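Type III secretion system effector HopBA1 (Pseudomonas syringae pv. aptata, PDB 5T09) is a virulence factor that enhances self-association of the Arabidopsis resistance protein RBA1, whose recognition of it triggers plant cell death. Local coordinates at residues 157-160 / 161-165. Sequence-based numbering, arbitrary orientation.
Sequences LYMK and KRLAL
Tyr-158 and Arg-162, one helical turn apart, leave the helix alongside each other, with CG of the arginine over one face of the ring and its CD beside CZ and OH of the tyrosine. Arg-162 CG sits 4.0 Å from the centroid of the Tyr-158 ring, 27° off the normal, a CH-pi contact. With CG of Tyr-158 anti to the backbone N (chi1 178°), the ring swings alongside the arginine, whose guanidinium plane is turned 24° from the ring plane. Bends at chi2 and chi3 carry the Arg-162 guanidinium onward to a salt bridge between NH2 and OE2 of Glu-83. Apolar packing continues at Met-159, a selenomethionine, whose SE meets CD1 of Leu-163 at 3.9 Å, and at Leu-157, where CB touches CE of the extended Lys-161 chain. Regular i to i+4 backbone bonds join the turns: Lys-161 N to Leu-157 O (2.8 Å), Arg-162 N to Tyr-158 O (2.9 Å) and Leu-163 N to Met-159 O (2.9 Å). The next, Ala-164 N to Lys-160 O, is weak at 3.3 Å. On the surface of this EreA/ChaN-like alpha-beta fold, the contact spans the last turns of helix 152-163, after edge strand 136-141, and the link to helix 166-179; Tyr-158 and Lys-161 touch Ile-146 in the loop leading from that strand.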
# COMPACT_ATOMS: atom_id res chain seq x y z
N LEU A 157 9.37 19.32 -8.29
CA LEU A 157 10.39 18.42 -8.80
C LEU A 157 10.55 17.20 -7.90
O LEU A 157 10.71 16.08 -8.39
CB LEU A 157 11.73 19.15 -8.95
CG LEU A 157 11.83 20.15 -10.09
CD1 LEU A 157 13.08 21.00 -9.93
CD2 LEU A 157 11.85 19.43 -11.44
N TYR A 158 10.51 17.40 -6.58
CA TYR A 158 10.68 16.29 -5.65
C TYR A 158 9.66 15.19 -5.92
O TYR A 158 10.01 14.01 -6.01
CB TYR A 158 10.56 16.80 -4.21
CG TYR A 158 10.67 15.71 -3.17
CD1 TYR A 158 11.90 15.37 -2.63
CD2 TYR A 158 9.54 15.02 -2.72
CE1 TYR A 158 12.02 14.37 -1.67
CE2 TYR A 158 9.65 14.03 -1.77
CZ TYR A 158 10.89 13.71 -1.25
OH TYR A 158 11.00 12.71 -0.30
N MSE A 159 8.39 15.57 -6.07
CA MSE A 159 7.34 14.58 -6.28
C MSE A 159 7.49 13.92 -7.65
O MSE A 159 7.31 12.71 -7.78
CB MSE A 159 5.96 15.23 -6.14
CG MSE A 159 4.80 14.23 -6.01
SE MSE A 159 4.99 12.95 -4.54
CE MSE A 159 5.42 14.20 -3.09
N LYS A 160 7.81 14.71 -8.67
CA LYS A 160 8.06 14.14 -10.00
C LYS A 160 9.21 13.14 -9.95
O LYS A 160 9.13 12.07 -10.57
CB LYS A 160 8.38 15.25 -11.00
CG LYS A 160 7.31 16.31 -11.15
CD LYS A 160 6.17 15.85 -12.03
CE LYS A 160 5.23 17.00 -12.34
NZ LYS A 160 4.09 16.56 -13.20
N LYS A 161 10.28 13.47 -9.23
CA LYS A 161 11.40 12.54 -9.12
C LYS A 161 10.99 11.28 -8.37
O LYS A 161 11.35 10.17 -8.78
CB LYS A 161 12.58 13.22 -8.43
CG LYS A 161 13.20 14.36 -9.23
CD LYS A 161 14.20 15.17 -8.41
CE LYS A 161 14.75 16.35 -9.20
NZ LYS A 161 15.59 17.25 -8.35
N ARG A 162 10.24 11.43 -7.28
CA ARG A 162 9.75 10.26 -6.55
C ARG A 162 8.92 9.36 -7.44
O ARG A 162 9.06 8.13 -7.40
CB ARG A 162 8.93 10.70 -5.34
CG ARG A 162 9.74 11.38 -4.24
CD ARG A 162 10.52 10.36 -3.42
NE ARG A 162 9.66 9.33 -2.86
CZ ARG A 162 10.10 8.16 -2.40
NH1 ARG A 162 11.39 7.87 -2.44
NH2 ARG A 162 9.24 7.28 -1.91
N LEU A 163 8.04 9.94 -8.26
CA LEU A 163 7.18 9.13 -9.12
C LEU A 163 7.96 8.40 -10.20
O LEU A 163 7.43 7.45 -10.78
CB LEU A 163 6.10 10.01 -9.76
CG LEU A 163 4.76 9.98 -9.02
CD1 LEU A 163 4.93 10.43 -7.57
CD2 LEU A 163 3.74 10.85 -9.74
N ALA A 164 9.20 8.81 -10.48
CA ALA A 164 10.01 8.07 -11.44
C ALA A 164 10.30 6.66 -10.96
O ALA A 164 10.66 5.80 -11.78
CB ALA A 164 11.33 8.81 -11.69
N LEU A 165 10.13 6.39 -9.67
CA LEU A 165 10.39 5.06 -9.12
C LEU A 165 9.25 4.08 -9.36
O LEU A 165 9.43 2.89 -9.08
CB LEU A 165 10.65 5.16 -7.61
CG LEU A 165 11.84 6.00 -7.16
CD1 LEU A 165 11.88 6.06 -5.64
CD2 LEU A 165 13.14 5.44 -7.72